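Local coordinates for racemase (Pseudovibrio sp. JE062, PDB 3MKC), which is named a racemase and belongs to the enolase superfamily, with a TIM-barrel-like C-terminal domain, at residues T301-N315 / Y328-V341. Sequence-based numbering, arbitrary orientation.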
ATOM      1  N   THR A 301      -8.361   6.594   7.059  1.00  9.70           N
ATOM      2  CA  THR A 301      -9.442   6.682   6.094  1.00  8.56           C
ATOM      3  C   THR A 301     -10.717   7.323   6.637  1.00  9.33           C
ATOM      4  O   THR A 301     -11.383   8.077   5.932  1.00  9.75           O
ATOM      5  CB  THR A 301      -9.770   5.292   5.516  1.00  7.72           C
ATOM      6  OG1 THR A 301      -8.580   4.728   4.952  1.00 11.64           O
ATOM      7  CG2 THR A 301     -10.821   5.409   4.414  1.00 12.39           C
ATOM      8  N   GLU A 302     -11.060   7.027   7.885  1.00  9.83           N
ATOM      9  CA  GLU A 302     -12.270   7.598   8.461  1.00 10.46           C
ATOM     10  C   GLU A 302     -12.074   9.096   8.605  1.00  9.95           C
ATOM     11  O   GLU A 302     -13.012   9.860   8.426  1.00 11.77           O
ATOM     12  CB  GLU A 302     -12.601   6.940   9.808  1.00 11.28           C
ATOM     13  CG  GLU A 302     -12.908   5.442   9.658  1.00 16.75           C
ATOM     14  CD  GLU A 302     -13.527   4.797  10.898  1.00 21.58           C
ATOM     15  OE1 GLU A 302     -13.290   5.273  12.029  1.00 18.90           O
ATOM     16  OE2 GLU A 302     -14.241   3.787  10.732  1.00 22.26           O
HETATM   17  N   MSE A 303     -10.844   9.507   8.907  1.00  9.41           N
HETATM   18  CA  MSE A 303     -10.527  10.932   9.034  1.00  9.31           C
HETATM   19  C   MSE A 303     -10.608  11.555   7.642  1.00 10.26           C
HETATM   20  O   MSE A 303     -11.129  12.660   7.455  1.00 11.65           O
HETATM   21  CB  MSE A 303      -9.112  11.117   9.601  1.00  9.96           C
HETATM   22  CG  MSE A 303      -8.559  12.560   9.492  1.00 14.78           C
HETATM   23 SE   MSE A 303      -6.835  12.887  10.290  1.00 21.17          SE
HETATM   24  CE  MSE A 303      -5.849  11.624   9.309  1.00 12.18           C
ATOM     25  N   ALA A 304     -10.082  10.825   6.668  1.00 11.20           N
ATOM     26  CA  ALA A 304     -10.076  11.289   5.288  1.00  8.74           C
ATOM     27  C   ALA A 304     -11.504  11.490   4.788  1.00  9.82           C
ATOM     28  O   ALA A 304     -11.832  12.530   4.230  1.00  7.82           O
ATOM     29  CB  ALA A 304      -9.348  10.285   4.409  1.00 11.25           C
ATOM     30  N   THR A 305     -12.353  10.492   4.996  1.00  8.23           N
ATOM     31  CA  THR A 305     -13.738  10.598   4.551  1.00 10.47           C
ATOM     32  C   THR A 305     -14.407  11.856   5.111  1.00 10.26           C
ATOM     33  O   THR A 305     -15.114  12.570   4.396  1.00 10.22           O
ATOM     34  CB  THR A 305     -14.526   9.360   4.976  1.00 10.00           C
ATOM     35  OG1 THR A 305     -14.022   8.221   4.265  1.00 12.66           O
ATOM     36  CG2 THR A 305     -16.015   9.535   4.696  1.00 12.49           C
ATOM     37  N   ALA A 306     -14.166  12.135   6.386  1.00 10.43           N
ATOM     38  CA  ALA A 306     -14.767  13.306   7.019  1.00 11.74           C
ATOM     39  C   ALA A 306     -14.267  14.595   6.365  1.00 12.18           C
ATOM     40  O   ALA A 306     -14.953  15.612   6.386  1.00 16.65           O
ATOM     41  CB  ALA A 306     -14.442  13.314   8.515  1.00 11.98           C
ATOM     42  N   ASN A 307     -13.071  14.546   5.791  1.00 10.78           N
ATOM     43  CA  ASN A 307     -12.475  15.720   5.148  1.00  9.78           C
ATOM     44  C   ASN A 307     -12.551  15.682   3.617  1.00 10.26           C
ATOM     45  O   ASN A 307     -11.849  16.436   2.939  1.00 11.75           O
ATOM     46  CB  ASN A 307     -11.016  15.856   5.597  1.00 11.41           C
ATOM     47  CG  ASN A 307     -10.892  16.323   7.037  1.00 14.19           C
ATOM     48  OD1 ASN A 307     -10.999  17.520   7.322  1.00 16.45           O
ATOM     49  ND2 ASN A 307     -10.675  15.385   7.956  1.00 12.25           N
ATOM     50  N   ASN A 308     -13.399  14.803   3.080  1.00  9.34           N
ATOM     51  CA  ASN A 308     -13.570  14.681   1.627  1.00 10.46           C
ATOM     52  C   ASN A 308     -12.277  14.335   0.898  1.00 11.22           C
ATOM     53  O   ASN A 308     -11.989  14.858  -0.182  1.00 13.12           O
ATOM     54  CB  ASN A 308     -14.146  15.978   1.059  1.00 11.70           C
ATOM     55  CG  ASN A 308     -15.457  16.353   1.709  1.00 12.03           C
ATOM     56  OD1 ASN A 308     -16.479  15.680   1.521  1.00 15.12           O
ATOM     57  ND2 ASN A 308     -15.437  17.425   2.492  1.00  9.53           N
ATOM     58  N   VAL A 309     -11.513  13.431   1.494  1.00 10.02           N
ATOM     59  CA  VAL A 309     -10.249  12.985   0.932  1.00  8.27           C
ATOM     60  C   VAL A 309     -10.302  11.480   0.688  1.00  7.94           C
ATOM     61  O   VAL A 309     -10.672  10.715   1.573  1.00 10.55           O
ATOM     62  CB  VAL A 309      -9.094  13.307   1.900  1.00  8.46           C
ATOM     63  CG1 VAL A 309      -7.798  12.664   1.432  1.00  6.52           C
ATOM     64  CG2 VAL A 309      -8.927  14.821   1.999  1.00  8.98           C
ATOM     65  N   GLN A 310      -9.930  11.067  -0.518  1.00  9.21           N
ATOM     66  CA  GLN A 310      -9.921   9.650  -0.866  1.00  7.35           C
ATOM     67  C   GLN A 310      -8.638   9.007  -0.388  1.00  9.31           C
ATOM     68  O   GLN A 310      -7.623   9.680  -0.223  1.00 10.56           O
ATOM     69  CB  GLN A 310      -9.991   9.468  -2.387  1.00  6.88           C
ATOM     70  CG  GLN A 310     -11.192  10.099  -3.043  1.00  8.39           C
ATOM     71  CD  GLN A 310     -11.353   9.642  -4.485  1.00  9.62           C
ATOM     72  OE1 GLN A 310     -10.367   9.363  -5.172  1.00 12.88           O
ATOM     73  NE2 GLN A 310     -12.591   9.577  -4.951  1.00  9.19           N
ATOM     74  N   VAL A 311      -8.685   7.696  -0.169  1.00  9.87           N
ATOM     75  CA  VAL A 311      -7.492   6.975   0.232  1.00  9.46           C
ATOM     76  C   VAL A 311      -7.329   5.763  -0.672  1.00 11.73           C
ATOM     77  O   VAL A 311      -8.253   4.973  -0.840  1.00 12.90           O
ATOM     78  CB  VAL A 311      -7.558   6.483   1.683  1.00  8.29           C
ATOM     79  CG1 VAL A 311      -6.267   5.734   2.033  1.00  8.71           C
ATOM     80  CG2 VAL A 311      -7.750   7.668   2.626  1.00  9.89           C
HETATM   81  N   MSE A 312      -6.155   5.658  -1.279  1.00 11.84           N
HETATM   82  CA  MSE A 312      -5.803   4.534  -2.142  1.00 10.53           C
HETATM   83  C   MSE A 312      -4.405   4.217  -1.652  1.00 10.01           C
HETATM   84  O   MSE A 312      -3.424   4.775  -2.142  1.00 12.32           O
HETATM   85  CB  MSE A 312      -5.771   4.949  -3.612  1.00 11.13           C
HETATM   86  CG  MSE A 312      -7.146   5.228  -4.208  1.00 11.37           C
HETATM   87 SE   MSE A 312      -7.108   5.415  -6.114  1.00 20.03          SE
HETATM   88  CE  MSE A 312      -8.915   5.945  -6.339  1.00 11.37           C
ATOM     89  N   PRO A 313      -4.298   3.329  -0.656  1.00 11.95           N
ATOM     90  CA  PRO A 313      -2.995   2.970  -0.099  1.00 12.21           C
ATOM     91  C   PRO A 313      -1.976   2.480  -1.109  1.00 13.04           C
ATOM     92  O   PRO A 313      -2.288   1.656  -1.972  1.00 13.47           O
ATOM     93  CB  PRO A 313      -3.341   1.902   0.936  1.00 12.43           C
ATOM     94  CG  PRO A 313      -4.743   2.246   1.337  1.00 12.55           C
ATOM     95  CD  PRO A 313      -5.371   2.567   0.008  1.00 12.67           C
ATOM     96  N   HIS A 314      -0.758   2.998  -0.997  1.00 12.54           N
ATOM     97  CA  HIS A 314       0.315   2.583  -1.887  1.00 15.98           C
ATOM     98  C   HIS A 314       0.480   1.085  -1.667  1.00 17.56           C
ATOM     99  O   HIS A 314       0.458   0.609  -0.528  1.00 16.88           O
ATOM    100  CB  HIS A 314       1.605   3.308  -1.525  1.00 17.35           C
ATOM    101  CG  HIS A 314       2.808   2.811  -2.264  1.00 19.47           C
ATOM    102  ND1 HIS A 314       2.974   2.984  -3.621  1.00 23.00           N
ATOM    103  CD2 HIS A 314       3.908   2.154  -1.833  1.00 19.02           C
ATOM    104  CE1 HIS A 314       4.128   2.457  -3.992  1.00 19.85           C
ATOM    105  NE2 HIS A 314       4.713   1.946  -2.925  1.00 20.55           N
ATOM    106  N   ASN A 315       0.637   0.342  -2.758  1.00 19.23           N
ATOM    107  CA  ASN A 315       0.789  -1.098  -2.668  1.00 20.45           C
ATOM    108  C   ASN A 315       1.744  -1.621  -3.732  1.00 21.45           C
ATOM    109  O   ASN A 315       1.390  -1.719  -4.908  1.00 21.34           O
ATOM    110  CB  ASN A 315      -0.580  -1.775  -2.797  1.00 20.48           C
ATOM    111  CG  ASN A 315      -0.477  -3.284  -2.943  1.00 23.20           C
ATOM    112  OD1 ASN A 315       0.529  -3.884  -2.576  1.00 23.48           O
ATOM    113  ND2 ASN A 315      -1.530  -3.904  -3.470  1.00 22.22           N
ATOM    114  N   TYR A 328      -8.840  -4.453   2.768  1.00 10.83           N
ATOM    115  CA  TYR A 328      -8.921  -3.023   3.060  1.00 11.08           C
ATOM    116  C   TYR A 328     -10.012  -2.358   2.214  1.00 11.02           C
ATOM    117  O   TYR A 328     -10.905  -1.686   2.738  1.00 11.56           O
ATOM    118  CB  TYR A 328      -7.577  -2.345   2.760  1.00 12.02           C
ATOM    119  CG  TYR A 328      -7.689  -0.834   2.704  1.00 10.87           C
ATOM    120  CD1 TYR A 328      -7.650  -0.070   3.866  1.00 13.19           C
ATOM    121  CD2 TYR A 328      -7.945  -0.182   1.493  1.00 12.93           C
ATOM    122  CE1 TYR A 328      -7.874   1.307   3.829  1.00 12.09           C
ATOM    123  CE2 TYR A 328      -8.172   1.190   1.445  1.00 12.28           C
ATOM    124  CZ  TYR A 328      -8.140   1.929   2.618  1.00 13.79           C
ATOM    125  OH  TYR A 328      -8.408   3.280   2.593  1.00 12.12           O
ATOM    126  N   GLN A 329      -9.955  -2.563   0.901  1.00 12.05           N
ATOM    127  CA  GLN A 329     -10.932  -1.928   0.023  1.00 11.46           C
ATOM    128  C   GLN A 329     -12.368  -2.334   0.320  1.00 11.73           C
ATOM    129  O   GLN A 329     -13.284  -1.535   0.165  1.00 13.93           O
ATOM    130  CB  GLN A 329     -10.612  -2.205  -1.449  1.00 13.09           C
ATOM    131  CG  GLN A 329     -11.451  -1.362  -2.412  1.00 14.38           C
ATOM    132  CD  GLN A 329     -11.060   0.112  -2.404  1.00 16.91           C
ATOM    133  OE1 GLN A 329     -10.329   0.572  -1.526  1.00 14.16           O
ATOM    134  NE2 GLN A 329     -11.559   0.862  -3.383  1.00 15.30           N
ATOM    135  N   PHE A 330     -12.574  -3.572   0.750  1.00 12.23           N
ATOM    136  CA  PHE A 330     -13.927  -4.015   1.062  1.00 12.70           C
ATOM    137  C   PHE A 330     -14.517  -3.383   2.319  1.00 12.18           C
ATOM    138  O   PHE A 330     -15.649  -2.896   2.306  1.00 12.93           O
ATOM    139  CB  PHE A 330     -13.967  -5.538   1.211  1.00 12.18           C
ATOM    140  CG  PHE A 330     -14.282  -6.259  -0.067  1.00 16.00           C
ATOM    141  CD1 PHE A 330     -15.570  -6.219  -0.597  1.00 14.48           C
ATOM    142  CD2 PHE A 330     -13.290  -6.950  -0.758  1.00 14.90           C
ATOM    143  CE1 PHE A 330     -15.867  -6.857  -1.806  1.00 16.31           C
ATOM    144  CE2 PHE A 330     -13.577  -7.588  -1.965  1.00 16.51           C
ATOM    145  CZ  PHE A 330     -14.873  -7.537  -2.489  1.00 15.57           C
ATOM    146  N   ALA A 331     -13.743  -3.367   3.398  1.00 11.92           N
ATOM    147  CA  ALA A 331     -14.250  -2.852   4.666  1.00 12.22           C
ATOM    148  C   ALA A 331     -13.911  -1.408   5.016  1.00 11.73           C
ATOM    149  O   ALA A 331     -14.664  -0.758   5.740  1.00 14.13           O
ATOM    150  CB  ALA A 331     -13.783  -3.752   5.792  1.00 13.68           C
ATOM    151  N   VAL A 332     -12.789  -0.920   4.507  1.00 13.12           N
ATOM    152  CA  VAL A 332     -12.313   0.424   4.838  1.00 12.60           C
ATOM    153  C   VAL A 332     -12.302   1.431   3.697  1.00 12.87           C
ATOM    154  O   VAL A 332     -12.643   2.599   3.898  1.00 13.67           O
ATOM    155  CB  VAL A 332     -10.880   0.344   5.407  1.00 12.03           C
ATOM    156  CG1 VAL A 332     -10.459   1.693   5.976  1.00 12.33           C
ATOM    157  CG2 VAL A 332     -10.809  -0.749   6.470  1.00 12.20           C
ATOM    158  N   GLY A 333     -11.895   0.981   2.512  1.00 14.54           N
ATOM    159  CA  GLY A 333     -11.812   1.853   1.349  1.00 12.21           C
ATOM    160  C   GLY A 333     -12.953   2.830   1.150  1.00 12.63           C
ATOM    161  O   GLY A 333     -14.124   2.479   1.310  1.00 14.67           O
ATOM    162  N   ASN A 334     -12.611   4.066   0.795  1.00 12.38           N
ATOM    163  CA  ASN A 334     -13.615   5.096   0.569  1.00 12.04           C
ATOM    164  C   ASN A 334     -13.534   5.648  -0.849  1.00 12.41           C
ATOM    165  O   ASN A 334     -14.174   6.654  -1.162  1.00 12.28           O
ATOM    166  CB  ASN A 334     -13.455   6.239   1.582  1.00  9.44           C
ATOM    167  CG  ASN A 334     -12.240   7.114   1.303  1.00  8.94           C
ATOM    168  OD1 ASN A 334     -11.427   6.818   0.435  1.00 11.70           O
ATOM    169  ND2 ASN A 334     -12.113   8.200   2.058  1.00 10.76           N
ATOM    170  N   ALA A 335     -12.760   4.979  -1.702  1.00 12.52           N
ATOM    171  CA  ALA A 335     -12.584   5.418  -3.083  1.00 11.45           C
ATOM    172  C   ALA A 335     -12.996   4.358  -4.100  1.00 11.38           C
ATOM    173  O   ALA A 335     -13.141   3.187  -3.760  1.00 12.04           O
ATOM    174  CB  ALA A 335     -11.131   5.822  -3.312  1.00 12.05           C
ATOM    175  N   PRO A 336     -13.184   4.759  -5.370  1.00 13.32           N
ATOM    176  CA  PRO A 336     -13.586   3.824  -6.431  1.00 13.29           C
ATOM    177  C   PRO A 336     -12.553   2.747  -6.737  1.00 14.44           C
ATOM    178  O   PRO A 336     -12.900   1.657  -7.196  1.00 13.85           O
ATOM    179  CB  PRO A 336     -13.795   4.731  -7.648  1.00 13.97           C
ATOM    180  CG  PRO A 336     -14.040   6.084  -7.062  1.00 17.63           C
ATOM    181  CD  PRO A 336     -13.090   6.130  -5.899  1.00 11.79           C
ATOM    182  N   TYR A 337     -11.283   3.062  -6.507  1.00 13.18           N
ATOM    183  CA  TYR A 337     -10.204   2.123  -6.784  1.00 13.97           C
ATOM    184  C   TYR A 337      -9.193   2.102  -5.641  1.00 14.57           C
ATOM    185  O   TYR A 337      -9.294   2.882  -4.691  1.00 14.06           O
ATOM    186  CB  TYR A 337      -9.464   2.531  -8.062  1.00 15.01           C
ATOM    187  CG  TYR A 337     -10.361   2.863  -9.235  1.00 16.18           C
ATOM    188  CD1 TYR A 337     -11.117   1.875  -9.860  1.00 17.40           C
ATOM    189  CD2 TYR A 337     -10.435   4.167  -9.732  1.00 16.35           C
ATOM    190  CE1 TYR A 337     -11.922   2.171 -10.953  1.00 18.61           C
ATOM    191  CE2 TYR A 337     -11.239   4.476 -10.827  1.00 18.17           C
ATOM    192  CZ  TYR A 337     -11.979   3.472 -11.433  1.00 18.82           C
ATOM    193  OH  TYR A 337     -12.771   3.759 -12.518  1.00 20.72           O
ATOM    194  N   PHE A 338      -8.229   1.189  -5.756  1.00 15.00           N
ATOM    195  CA  PHE A 338      -7.139   1.039  -4.798  1.00 15.00           C
ATOM    196  C   PHE A 338      -5.975   0.438  -5.588  1.00 16.57           C
ATOM    197  O   PHE A 338      -6.203  -0.275  -6.572  1.00 16.36           O
ATOM    198  CB  PHE A 338      -7.554   0.143  -3.624  1.00 15.25           C
ATOM    199  CG  PHE A 338      -7.801  -1.292  -3.993  1.00 16.38           C
ATOM    200  CD1 PHE A 338      -6.918  -2.285  -3.586  1.00 16.77           C
ATOM    201  CD2 PHE A 338      -8.921  -1.652  -4.732  1.00 16.20           C
ATOM    202  CE1 PHE A 338      -7.144  -3.621  -3.909  1.00 16.17           C
ATOM    203  CE2 PHE A 338      -9.159  -2.989  -5.062  1.00 17.54           C
ATOM    204  CZ  PHE A 338      -8.268  -3.972  -4.649  1.00 15.52           C
ATOM    205  N   GLU A 339      -4.739   0.733  -5.193  1.00 16.36           N
ATOM    206  CA  GLU A 339      -3.600   0.220  -5.948  1.00 17.05           C
ATOM    207  C   GLU A 339      -3.381  -1.267  -5.773  1.00 18.54           C
ATOM    208  O   GLU A 339      -3.395  -1.789  -4.658  1.00 17.45           O
ATOM    209  CB  GLU A 339      -2.305   0.959  -5.602  1.00 18.19           C
ATOM    210  CG  GLU A 339      -1.091   0.414  -6.360  1.00 17.14           C
ATOM    211  CD  GLU A 339       0.148   1.280  -6.229  1.00 18.34           C
ATOM    212  OE1 GLU A 339       0.408   1.791  -5.121  1.00 16.70           O
ATOM    213  OE2 GLU A 339       0.874   1.438  -7.235  1.00 19.69           O
ATOM    214  N   TYR A 340      -3.167  -1.937  -6.899  1.00 18.86           N
ATOM    215  CA  TYR A 340      -2.935  -3.365  -6.901  1.00 21.60           C
ATOM    216  C   TYR A 340      -1.940  -3.705  -8.004  1.00 22.83           C
ATOM    217  O   TYR A 340      -1.980  -3.131  -9.090  1.00 25.42           O
ATOM    218  CB  TYR A 340      -4.245  -4.100  -7.160  1.00 22.25           C
ATOM    219  CG  TYR A 340      -4.211  -5.567  -6.806  1.00 21.18           C
ATOM    220  CD1 TYR A 340      -4.491  -5.998  -5.512  1.00 21.23           C
ATOM    221  CD2 TYR A 340      -3.910  -6.526  -7.771  1.00 21.77           C
ATOM    222  CE1 TYR A 340      -4.478  -7.352  -5.185  1.00 22.00           C
ATOM    223  CE2 TYR A 340      -3.892  -7.883  -7.458  1.00 20.75           C
ATOM    224  CZ  TYR A 340      -4.177  -8.287  -6.165  1.00 22.51           C
ATOM    225  OH  TYR A 340      -4.159  -9.619  -5.852  1.00 23.06           O
ATOM    226  N   VAL A 341      -1.030  -4.621  -7.710  1.00 25.35           N
ATOM    227  CA  VAL A 341      -0.054  -5.059  -8.692  1.00 25.51           C
ATOM    228  C   VAL A 341      -0.474  -6.485  -9.018  1.00 24.97           C
ATOM    229  O   VAL A 341      -0.545  -7.343  -8.139  1.00 24.95           O
ATOM    230  CB  VAL A 341       1.386  -5.021  -8.122  1.00 28.00           C
ATOM    231  CG1 VAL A 341       1.490  -5.900  -6.888  1.00 29.24           C
ATOM    232  CG2 VAL A 341       2.381  -5.467  -9.190  1.00 27.96           C
TER
HETATM  233  O   HOH W   1     -14.848   9.334  -2.742  1.00 33.57           O
HETATM  234  O   HOH W   2     -10.461   3.318  -1.151  1.00 11.27           O
HETATM  235  O   HOH W   3      -4.113  -0.169  -2.360  1.00 17.72           O
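N334 of the loop after helix 319-331 meets T305 and the turn leading into strand 310-311, a worked example of how one amide can tie that loop to helix 293-306 and strand 310-311 in a TIM-barrel-like domain. N334 CB lies 3.4 Å from T305 OG1; from it CG is set between the backbone N and the carbonyl carbon (chi1 73°) and packs on the T301 methyl, CG2. Beyond it ND2 gives both its hydrogens, one to T305 OG1 at 2.9 Å, in the amide plane, the other to V309 O. OD1 takes V311 N on a lone pair, in the carbonyl plane, with an N-H...O angle of 148°. The side chain thus bridges the helix and the strand of the 301-315 segment, and three bonds fix the rotation of its amide.

The Y328 ring is sandwiched: P313 CG sits over one face, a CH-pi contact 3.8 Å from the centroid, while G333 N lies over the opposite face, offset toward the rim. Its hydroxyl donates to T301 OG1, which is itself hydrogen-bonded to L297 O. Beyond strand 310-311, N315 and E339 hold each other by two hydrogen bonds, each using one side chain. The E339 chain reaches N315 N through OE1, met from above the carboxylate plane, while OE2 is hydrogen-bonded to T143 OG1. In return, N315 ND2 donates to E339 O at 3.1 Å, tilted 32° from the carbonyl plane.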